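Local coordinates for uncharacterized protein (Parabacteroides merdae, PDB 4MXN) that is of unknown function but probably acts as a glycoside hydrolase of family 28, whose members typically cleave polygalacturonan chains of pectin, at residues 157-165 and 176-187; 201-212 and 224-235. All coordinates share one frame; numbering follows the deposited sequence. Where two conformers were deposited one is given.

Contact 1 (157-165 and 176-187)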
loop_
_atom_site.group_PDB
_atom_site.type_symbol
_atom_site.label_atom_id
_atom_site.label_comp_id
_atom_site.label_asym_id
_atom_site.label_seq_id
_atom_site.Cartn_x
_atom_site.Cartn_y
_atom_site.Cartn_z
ATOM N N GLU A 157 -5.763 -12.399 -6.869
ATOM C CA GLU A 157 -6.451 -12.414 -8.162
ATOM C C GLU A 157 -7.526 -11.332 -8.190
ATOM O O GLU A 157 -8.230 -11.188 -7.197
ATOM C CB GLU A 157 -7.080 -13.806 -8.397
ATOM C CG GLU A 157 -6.071 -14.902 -8.686
ATOM C CD GLU A 157 -6.621 -16.236 -9.151
ATOM O OE1 GLU A 157 -7.847 -16.347 -9.387
ATOM O OE2 GLU A 157 -5.804 -17.172 -9.296
ATOM N N ASP A 158 -7.666 -10.583 -9.310
ATOM C CA ASP A 158 -8.673 -9.519 -9.492
ATOM C C ASP A 158 -8.435 -8.411 -8.443
ATOM O O ASP A 158 -9.136 -8.312 -7.432
ATOM C CB ASP A 158 -10.123 -10.080 -9.458
ATOM C CG ASP A 158 -10.377 -11.246 -10.411
ATOM O OD1 ASP A 158 -9.792 -11.252 -11.516
ATOM O OD2 ASP A 158 -11.161 -12.150 -10.051
ATOM N N VAL A 159 -7.375 -7.628 -8.670
ATOM C CA VAL A 159 -6.942 -6.547 -7.779
ATOM C C VAL A 159 -7.191 -5.207 -8.471
ATOM O O VAL A 159 -6.704 -4.997 -9.580
ATOM C CB VAL A 159 -5.447 -6.726 -7.407
ATOM C CG1 VAL A 159 -4.940 -5.560 -6.552
ATOM C CG2 VAL A 159 -5.205 -8.065 -6.715
ATOM N N LYS A 160 -7.909 -4.294 -7.799
ATOM C CA LYS A 160 -8.223 -2.998 -8.376
ATOM C C LYS A 160 -7.671 -1.875 -7.492
ATOM O O LYS A 160 -8.180 -1.616 -6.410
ATOM C CB LYS A 160 -9.740 -2.860 -8.580
ATOM C CG LYS A 160 -10.170 -1.582 -9.304
ATOM C CD LYS A 160 -11.686 -1.479 -9.348
ATOM C CE LYS A 160 -12.131 -0.094 -9.727
ATOM N NZ LYS A 160 -13.614 0.014 -9.778
ATOM N N ILE A 161 -6.621 -1.210 -7.974
ATOM C CA ILE A 161 -5.997 -0.082 -7.274
ATOM C C ILE A 161 -6.287 1.157 -8.093
ATOM O O ILE A 161 -6.020 1.153 -9.291
ATOM C CB ILE A 161 -4.458 -0.271 -7.038
ATOM C CG1 ILE A 161 -4.085 -1.657 -6.437
ATOM C CG2 ILE A 161 -3.843 0.911 -6.222
ATOM C CD1 ILE A 161 -4.608 -1.996 -5.025
ATOM N N GLU A 162 -6.833 2.215 -7.473
ATOM C CA GLU A 162 -7.102 3.450 -8.215
ATOM C C GLU A 162 -7.078 4.703 -7.343
ATOM O O GLU A 162 -7.276 4.624 -6.126
ATOM C CB GLU A 162 -8.464 3.367 -8.949
ATOM C CG GLU A 162 -9.692 3.219 -8.054
ATOM C CD GLU A 162 -11.033 3.357 -8.753
ATOM O OE1 GLU A 162 -11.065 3.517 -9.997
ATOM O OE2 GLU A 162 -12.061 3.303 -8.045
ATOM N N GLN A 163 -6.833 5.859 -7.994
ATOM C CA GLN A 163 -6.958 7.255 -7.536
ATOM C C GLN A 163 -6.071 7.685 -6.377
ATOM O O GLN A 163 -5.823 8.887 -6.239
ATOM C CB GLN A 163 -8.412 7.545 -7.094
ATOM C CG GLN A 163 -9.506 7.214 -8.108
ATOM C CD GLN A 163 -10.850 7.307 -7.431
ATOM O OE1 GLN A 163 -11.196 6.493 -6.554
ATOM N NE2 GLN A 163 -11.625 8.319 -7.802
ATOM N N VAL A 164 -5.687 6.749 -5.491
ATOM C CA VAL A 164 -4.931 7.082 -4.272
ATOM C C VAL A 164 -3.570 7.753 -4.561
ATOM O O VAL A 164 -2.973 7.549 -5.612
ATOM C CB VAL A 164 -4.728 5.856 -3.327
ATOM C CG1 VAL A 164 -6.043 5.417 -2.697
ATOM C CG2 VAL A 164 -4.040 4.681 -4.042
ATOM N N THR A 165 -3.116 8.561 -3.609
ATOM C CA THR A 165 -1.791 9.163 -3.625
ATOM C C THR A 165 -0.969 8.330 -2.649
ATOM O O THR A 165 -1.344 8.193 -1.487
ATOM C CB THR A 165 -1.834 10.675 -3.317
ATOM O OG1 THR A 165 -2.409 11.363 -4.446
ATOM C CG2 THR A 165 -0.443 11.244 -3.038
ATOM N N TYR A 176 3.816 -6.031 -6.352
ATOM C CA TYR A 176 2.886 -7.003 -6.941
ATOM C C TYR A 176 3.692 -8.240 -7.242
ATOM O O TYR A 176 4.647 -8.193 -8.033
ATOM C CB TYR A 176 2.157 -6.446 -8.190
ATOM C CG TYR A 176 1.435 -5.147 -7.907
ATOM C CD1 TYR A 176 0.234 -5.134 -7.197
ATOM C CD2 TYR A 176 1.968 -3.929 -8.312
ATOM C CE1 TYR A 176 -0.408 -3.933 -6.887
ATOM C CE2 TYR A 176 1.331 -2.723 -8.010
ATOM C CZ TYR A 176 0.139 -2.733 -7.306
ATOM O OH TYR A 176 -0.483 -1.552 -6.992
ATOM N N LYS A 177 3.380 -9.323 -6.525
ATOM C CA LYS A 177 4.093 -10.579 -6.648
ATOM C C LYS A 177 3.119 -11.717 -6.895
ATOM O O LYS A 177 2.212 -11.911 -6.089
ATOM C CB LYS A 177 4.927 -10.845 -5.373
ATOM C CG LYS A 177 5.751 -12.120 -5.448
ATOM C CD LYS A 177 6.676 -12.296 -4.252
ATOM C CE LYS A 177 7.381 -13.640 -4.283
ATOM N NZ LYS A 177 8.275 -13.805 -5.463
ATOM N N ASP A 178 3.307 -12.471 -8.010
ATOM C CA ASP A 178 2.516 -13.656 -8.401
ATOM C C ASP A 178 1.010 -13.362 -8.396
ATOM O O ASP A 178 0.218 -14.194 -7.967
ATOM C CB ASP A 178 2.829 -14.855 -7.473
ATOM C CG ASP A 178 4.301 -15.214 -7.362
ATOM O OD1 ASP A 178 5.029 -15.059 -8.369
ATOM O OD2 ASP A 178 4.718 -15.674 -6.276
ATOM N N CYS A 179 0.624 -12.175 -8.869
ATOM C CA CYS A 179 -0.771 -11.760 -8.928
ATOM C C CYS A 179 -1.341 -11.964 -10.334
ATOM O O CYS A 179 -0.597 -11.995 -11.317
ATOM C CB CYS A 179 -0.926 -10.306 -8.488
ATOM S SG CYS A 179 -0.587 -10.007 -6.740
ATOM N N HIS A 180 -2.674 -12.102 -10.415
ATOM C CA HIS A 180 -3.418 -12.260 -11.664
ATOM C C HIS A 180 -4.457 -11.160 -11.765
ATOM O O HIS A 180 -5.171 -10.930 -10.796
ATOM C CB HIS A 180 -4.138 -13.630 -11.736
ATOM C CG HIS A 180 -3.252 -14.824 -11.906
ATOM N ND1 HIS A 180 -2.799 -15.547 -10.814
ATOM C CD2 HIS A 180 -2.859 -15.454 -13.035
ATOM C CE1 HIS A 180 -2.122 -16.566 -11.315
ATOM N NE2 HIS A 180 -2.110 -16.536 -12.645
ATOM N N ASN A 181 -4.603 -10.552 -12.943
ATOM C CA ASN A 181 -5.626 -9.545 -13.249
ATOM C C ASN A 181 -5.571 -8.369 -12.271
ATOM O O ASN A 181 -6.468 -8.181 -11.443
ATOM C CB ASN A 181 -7.044 -10.171 -13.307
ATOM C CG ASN A 181 -8.116 -9.219 -13.804
ATOM O OD1 ASN A 181 -7.838 -8.223 -14.465
ATOM N ND2 ASN A 181 -9.366 -9.484 -13.469
ATOM N N VAL A 182 -4.483 -7.613 -12.347
ATOM C CA VAL A 182 -4.269 -6.422 -11.522
ATOM C C VAL A 182 -4.487 -5.195 -12.398
ATOM O O VAL A 182 -4.025 -5.175 -13.541
ATOM C CB VAL A 182 -2.849 -6.409 -10.878
ATOM C CG1 VAL A 182 -2.592 -5.117 -10.085
ATOM C CG2 VAL A 182 -2.629 -7.635 -10.000
ATOM N N THR A 183 -5.205 -4.183 -11.872
ATOM C CA THR A 183 -5.377 -2.895 -12.557
ATOM C C THR A 183 -4.942 -1.813 -11.586
ATOM O O THR A 183 -5.273 -1.884 -10.409
ATOM C CB THR A 183 -6.809 -2.668 -13.088
ATOM O OG1 THR A 183 -7.728 -2.616 -12.004
ATOM C CG2 THR A 183 -7.244 -3.701 -14.161
ATOM N N VAL A 184 -4.144 -0.851 -12.063
ATOM C CA VAL A 184 -3.655 0.307 -11.277
ATOM C C VAL A 184 -3.979 1.538 -12.112
ATOM O O VAL A 184 -3.369 1.741 -13.163
ATOM C CB VAL A 184 -2.148 0.205 -10.902
ATOM C CG1 VAL A 184 -1.747 1.323 -9.954
ATOM C CG2 VAL A 184 -1.809 -1.158 -10.293
ATOM N N ASP A 185 -4.982 2.314 -11.695
ATOM C CA ASP A 185 -5.486 3.438 -12.479
ATOM C C ASP A 185 -5.454 4.774 -11.748
ATOM O O ASP A 185 -5.955 4.855 -10.638
ATOM C CB ASP A 185 -6.943 3.147 -12.898
ATOM C CG ASP A 185 -7.082 2.164 -14.036
ATOM O OD1 ASP A 185 -7.106 0.954 -13.769
ATOM O OD2 ASP A 185 -7.170 2.613 -15.198
ATOM N N LYS A 186 -4.924 5.838 -12.389
ATOM C CA LYS A 186 -4.905 7.223 -11.847
ATOM C C LYS A 186 -4.213 7.311 -10.448
ATOM O O LYS A 186 -4.589 8.130 -9.604
ATOM C CB LYS A 186 -6.348 7.803 -11.785
ATOM C CG LYS A 186 -7.102 7.730 -13.122
ATOM C CD LYS A 186 -8.617 7.875 -12.945
ATOM C CE LYS A 186 -9.372 7.543 -14.211
ATOM N NZ LYS A 186 -9.578 6.080 -14.362
ATOM N N VAL A 187 -3.194 6.476 -10.226
ATOM C CA VAL A 187 -2.485 6.482 -8.940
ATOM C C VAL A 187 -1.330 7.491 -9.025
ATOM O O VAL A 187 -0.720 7.647 -10.071
ATOM C CB VAL A 187 -2.012 5.059 -8.500
ATOM C CG1 VAL A 187 -1.124 5.106 -7.246
ATOM C CG2 VAL A 187 -3.206 4.137 -8.253
HETATM O O HOH W 1 -8.337 -5.853 -11.771
HETATM O O HOH W 2 -7.706 0.120 -11.274
#

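Contact 2 (201-212 and 224-235)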
loop_
_atom_site.group_PDB
_atom_site.type_symbol
_atom_site.label_atom_id
_atom_site.label_comp_id
_atom_site.label_asym_id
_atom_site.label_seq_id
_atom_site.Cartn_x
_atom_site.Cartn_y
_atom_site.Cartn_z
ATOM N N ILE A 201 7.487 -5.519 -9.512
ATOM C CA ILE A 201 6.590 -6.506 -10.139
ATOM C C ILE A 201 7.392 -7.780 -10.434
ATOM O O ILE A 201 8.496 -7.713 -10.999
ATOM C CB ILE A 201 5.858 -5.965 -11.422
ATOM C CG1 ILE A 201 5.016 -4.694 -11.129
ATOM C CG2 ILE A 201 4.964 -7.046 -12.064
ATOM C CD1 ILE A 201 4.453 -3.930 -12.372
ATOM N N SER A 202 6.839 -8.932 -10.052
ATOM C CA SER A 202 7.447 -10.242 -10.310
ATOM C C SER A 202 6.360 -11.300 -10.419
ATOM O O SER A 202 5.399 -11.265 -9.644
ATOM C CB SER A 202 8.461 -10.618 -9.230
ATOM O OG SER A 202 7.854 -10.866 -7.975
ATOM N N GLY A 203 6.537 -12.211 -11.380
ATOM C CA GLY A 203 5.661 -13.342 -11.655
ATOM C C GLY A 203 4.177 -13.060 -11.827
ATOM O O GLY A 203 3.361 -13.946 -11.572
ATOM N N CYS A 204 3.810 -11.846 -12.263
ATOM C CA CYS A 204 2.402 -11.496 -12.438
ATOM C C CYS A 204 1.884 -11.917 -13.812
ATOM O O CYS A 204 2.654 -12.100 -14.765
ATOM C CB CYS A 204 2.178 -10.005 -12.206
ATOM S SG CYS A 204 2.425 -9.468 -10.499
ATOM N N ASP A 205 0.560 -12.073 -13.915
ATOM C CA ASP A 205 -0.079 -12.387 -15.183
ATOM C C ASP A 205 -1.285 -11.469 -15.329
ATOM O O ASP A 205 -2.323 -11.693 -14.708
ATOM C CB ASP A 205 -0.459 -13.885 -15.297
ATOM C CG ASP A 205 -1.232 -14.270 -16.555
ATOM O OD1 ASP A 205 -1.286 -13.447 -17.511
ATOM O OD2 ASP A 205 -1.825 -15.361 -16.567
ATOM N N GLY A 206 -1.137 -10.461 -16.178
ATOM C CA GLY A 206 -2.197 -9.499 -16.454
ATOM C C GLY A 206 -2.119 -8.346 -15.473
ATOM O O GLY A 206 -2.653 -8.423 -14.360
ATOM N N VAL A 207 -1.357 -7.312 -15.840
ATOM C CA VAL A 207 -1.209 -6.092 -15.041
ATOM C C VAL A 207 -1.422 -4.937 -15.989
ATOM O O VAL A 207 -0.640 -4.759 -16.933
ATOM C CB VAL A 207 0.115 -5.978 -14.230
ATOM C CG1 VAL A 207 0.161 -4.674 -13.424
ATOM C CG2 VAL A 207 0.305 -7.183 -13.302
ATOM N N LYS A 208 -2.508 -4.176 -15.764
ATOM C CA LYS A 208 -2.810 -3.030 -16.606
ATOM C C LYS A 208 -2.666 -1.775 -15.778
ATOM O O LYS A 208 -3.463 -1.545 -14.863
ATOM C CB LYS A 208 -4.208 -3.130 -17.251
ATOM C CG LYS A 208 -4.374 -4.252 -18.261
ATOM C CD LYS A 208 -5.632 -4.007 -19.089
ATOM C CE LYS A 208 -5.911 -5.093 -20.087
ATOM N NZ LYS A 208 -6.867 -4.631 -21.136
HETATM N N MSE A 209 -1.655 -0.961 -16.105
HETATM C CA MSE A 209 -1.391 0.292 -15.400
HETATM C C MSE A 209 -1.696 1.456 -16.339
HETATM O O MSE A 209 -1.115 1.524 -17.426
HETATM C CB MSE A 209 0.057 0.335 -14.884
HETATM C CG MSE A 209 0.255 1.365 -13.792
HETATM SE SE MSE A 209 1.892 1.179 -12.760
HETATM C CE MSE A 209 1.526 -0.490 -11.840
ATOM N N THR A 210 -2.642 2.343 -15.936
ATOM C CA THR A 210 -3.092 3.467 -16.764
ATOM C C THR A 210 -3.151 4.782 -15.986
ATOM O O THR A 210 -3.633 4.812 -14.852
ATOM C CB THR A 210 -4.484 3.121 -17.331
ATOM O OG1 THR A 210 -4.442 1.800 -17.861
ATOM C CG2 THR A 210 -4.960 4.093 -18.427
ATOM N N ASP A 211 -2.673 5.872 -16.618
ATOM C CA ASP A 211 -2.711 7.248 -16.084
ATOM C C ASP A 211 -2.043 7.355 -14.712
ATOM O O ASP A 211 -2.538 8.044 -13.811
ATOM C CB ASP A 211 -4.166 7.773 -16.010
ATOM C CG ASP A 211 -4.845 7.830 -17.357
ATOM O OD1 ASP A 211 -4.188 8.226 -18.331
ATOM O OD2 ASP A 211 -6.007 7.415 -17.445
ATOM N N CYS A 212 -0.914 6.687 -14.556
ATOM C CA CYS A 212 -0.198 6.762 -13.287
ATOM C C CYS A 212 0.915 7.786 -13.369
ATOM O O CYS A 212 1.557 7.927 -14.414
ATOM C CB CYS A 212 0.300 5.382 -12.877
ATOM S SG CYS A 212 -1.049 4.247 -12.481
ATOM N N ALA A 224 11.369 -8.229 -12.051
ATOM C CA ALA A 224 12.161 -9.471 -12.040
ATOM C C ALA A 224 12.217 -10.086 -13.441
ATOM O O ALA A 224 12.964 -11.045 -13.672
ATOM C CB ALA A 224 11.569 -10.462 -11.059
ATOM N N GLY A 225 11.438 -9.517 -14.359
ATOM C CA GLY A 225 11.309 -9.954 -15.741
ATOM C C GLY A 225 10.618 -11.299 -15.880
ATOM O O GLY A 225 10.850 -12.011 -16.856
ATOM N N THR A 226 9.756 -11.655 -14.915
ATOM C CA THR A 226 9.050 -12.943 -14.903
ATOM C C THR A 226 7.519 -12.762 -15.052
ATOM O O THR A 226 6.769 -13.722 -14.837
ATOM C CB THR A 226 9.390 -13.724 -13.619
ATOM O OG1 THR A 226 9.041 -12.939 -12.474
ATOM C CG2 THR A 226 10.858 -14.137 -13.542
ATOM N N SER A 227 7.066 -11.555 -15.463
ATOM C CA SER A 227 5.641 -11.270 -15.625
ATOM C C SER A 227 5.212 -11.258 -17.096
ATOM O O SER A 227 6.050 -11.128 -17.994
ATOM C CB SER A 227 5.277 -9.941 -14.972
ATOM O OG SER A 227 5.530 -9.959 -13.578
ATOM N N ARG A 228 3.908 -11.418 -17.343
ATOM C CA ARG A 228 3.363 -11.420 -18.705
ATOM C C ARG A 228 2.067 -10.622 -18.745
ATOM O O ARG A 228 1.481 -10.362 -17.689
ATOM C CB ARG A 228 3.160 -12.852 -19.234
ATOM C CG ARG A 228 2.124 -13.675 -18.494
ATOM C CD ARG A 228 2.164 -15.106 -18.971
ATOM N NE ARG A 228 0.899 -15.785 -18.708
ATOM C CZ ARG A 228 0.785 -17.076 -18.417
ATOM N NH1 ARG A 228 1.866 -17.842 -18.328
ATOM N NH2 ARG A 228 -0.409 -17.611 -18.205
ATOM N N ASN A 229 1.627 -10.244 -19.965
ATOM C CA ASN A 229 0.416 -9.446 -20.196
ATOM C C ASN A 229 0.455 -8.138 -19.358
ATOM O O ASN A 229 -0.487 -7.809 -18.639
ATOM C CB ASN A 229 -0.857 -10.273 -19.940
ATOM C CG ASN A 229 -0.989 -11.428 -20.909
ATOM O OD1 ASN A 229 -1.035 -11.234 -22.126
ATOM N ND2 ASN A 229 -1.020 -12.657 -20.399
ATOM N N LEU A 230 1.575 -7.412 -19.457
ATOM C CA LEU A 230 1.773 -6.116 -18.811
ATOM C C LEU A 230 1.442 -5.016 -19.808
ATOM O O LEU A 230 1.980 -5.030 -20.923
ATOM C CB LEU A 230 3.218 -5.934 -18.297
ATOM C CG LEU A 230 3.816 -6.971 -17.355
ATOM C CD1 LEU A 230 5.216 -6.577 -16.982
ATOM C CD2 LEU A 230 3.011 -7.119 -16.071
ATOM N N ILE A 231 0.525 -4.103 -19.448
ATOM C CA ILE A 231 0.133 -3.001 -20.333
ATOM C C ILE A 231 0.211 -1.692 -19.554
ATOM O O ILE A 231 -0.546 -1.483 -18.599
ATOM C CB ILE A 231 -1.267 -3.188 -21.003
ATOM C CG1 ILE A 231 -1.361 -4.526 -21.796
ATOM C CG2 ILE A 231 -1.608 -1.975 -21.903
ATOM C CD1 ILE A 231 -2.762 -4.961 -22.225
ATOM N N PHE A 232 1.110 -0.813 -19.981
ATOM C CA PHE A 232 1.313 0.511 -19.395
ATOM C C PHE A 232 0.809 1.552 -20.381
ATOM O O PHE A 232 1.306 1.608 -21.510
ATOM C CB PHE A 232 2.799 0.740 -19.056
ATOM C CG PHE A 232 3.367 -0.195 -18.017
ATOM C CD1 PHE A 232 3.875 -1.443 -18.377
ATOM C CD2 PHE A 232 3.451 0.192 -16.689
ATOM C CE1 PHE A 232 4.412 -2.304 -17.411
ATOM C CE2 PHE A 232 3.994 -0.664 -15.726
ATOM C CZ PHE A 232 4.454 -1.912 -16.092
ATOM N N THR A 233 -0.209 2.342 -19.979
ATOM C CA THR A 233 -0.788 3.392 -20.829
ATOM C C THR A 233 -0.684 4.709 -20.098
ATOM O O THR A 233 -1.233 4.830 -19.004
ATOM C CB THR A 233 -2.254 3.072 -21.183
ATOM O OG1 THR A 233 -2.334 1.777 -21.762
ATOM C CG2 THR A 233 -2.896 4.123 -22.096
ATOM N N ASN A 234 -0.012 5.698 -20.710
ATOM C CA ASN A 234 0.156 7.043 -20.153
ATOM C C ASN A 234 0.644 7.003 -18.662
ATOM O O ASN A 234 0.056 7.641 -17.779
ATOM C CB ASN A 234 -1.164 7.862 -20.314
ATOM C CG ASN A 234 -1.040 9.314 -19.922
ATOM O OD1 ASN A 234 -0.012 9.969 -20.158
ATOM N ND2 ASN A 234 -2.045 9.819 -19.216
ATOM N N CYS A 235 1.704 6.221 -18.396
ATOM C CA CYS A 235 2.348 6.164 -17.077
ATOM C C CYS A 235 3.645 6.919 -17.228
ATOM O O CYS A 235 4.470 6.535 -18.058
ATOM C CB CYS A 235 2.551 4.726 -16.617
ATOM S SG CYS A 235 1.011 3.828 -16.329
HETATM O O HOH W 3 8.299 -9.284 -13.683
HETATM O O HOH W 4 -3.114 0.369 -19.641
#

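Contact 1 (157-165 and 176-187)
Val159 and Ile161 turn into the protein interior beside Val182 and Val184, each residue stacked on its mate in the next strand. Val182 keeps CG2 3.9 Å from Val159 CB, the two valines extending alongside each other. Ile161 is held from several directions: its CG2 meets CG2 of Val187 at 3.9 Å, while its CG1 comes to the edge of the Tyr176 ring, near the ring plane and 3.6 Å from Tyr176 OH. That hydroxyl is hydrogen-bonded to Glu174, and Ile113 and Met153 also pack on Ile161. Strands 159-162 and 182-185 run parallel, joined by backbone bonds such as Ile161 N to Thr183 O.

The opposite face, with Lys160, Glu162, Thr183 and Asp185, is looser, and water links Thr183 and Asp185 to the backbone of 159-162. One water donates to Ile161 O and to Asp185 OD1 and accepts from Thr183 OG1, 2.8 Å away; the hydroxyl is brought there by a chi1 of 64°, which sets OG1 between the backbone N and the carbonyl carbon. At the exposed corner Asn181 ND2 gives a short bond of 2.7 Å to Asp158 OD1, reaching its anti side from 31° out of the carboxylate plane, with amide and carboxylate turned 81° apart. Beyond it Glu157 and His180 lie alongside each other, the Glu157 CG 3.8 Å from His180 CB. Aliphatic stacks inside, polar and charged side chains outside and polar pairs at the corner are the marks of successive coils in a right-handed parallel beta-helix, the fold of family 28 glycoside hydrolases.

Contact 2 (201-212 and 224-235)
Asp205 faces two partners on the neighbouring coil, Asn229 and Arg228. Its CG lies anti to the backbone N (chi1 175°), carrying the carboxylate alongside the Asn229 amide, and ND2 of Asn229 approaches OD1 of Asp205 nearly along the C-O axis at 3.0 Å. Arg228, poorly ordered, comes obliquely, its guanidinium plane 66° from the carboxylate, and NH2 forms a salt bridge to Asp205 OD2 at 3.1 Å, its hydrogen bond weak. An alanine here is likely to leave the Arg228 charge without this mate and the Asn229 amide freer to turn. Strands 205-210 and 230-233 run parallel as adjacent rungs of a beta-helix, so equivalent side chains stack along it. On the inner face Leu230 CD2 leans on Val207 CB, 3.6 Å away, the two extending together. Phe232 crosses the selenomethionine Met209 in a Met-aromatic contact, SE lying oblique to the ring and 4.1 Å from Phe232 CE2, while Ile201 CD1 meets the ring edge, both doubtful, as Met209 and Ile201 have two conformers. At the far corner Asn234 ND2 uses the anti lone pair of Asp211 OD1 at 2.8 Å, amide and carboxylate 76° apart. Across the other turn, Cys204 N donates to Ser227 OG, 2.9 Å away.

Overall arrangement
Contacts 1 and 2 are steps of one beta-helix separated by the pairing of strand 182-190 with 205-210; strand 174-177 likewise pairs with 199-202, so the backbone ladder runs through both. Val182 and Val184 pass the inner stack on to Val207 and Met209. Both are partly buried, each with an interior and a solvent face, but contact 2, about 17 Å from the chain centre (centre to centre) against about 10 Å, is the more peripheral, with a smaller share buried. The interior of contact 1 is branched aliphatic with one tyrosine, whereas contact 2 sets a partly exposed phenylalanine and leucine against buried residues and adds a salt bridge. Asp-Asn pairs and water-bridged outer faces recur in both.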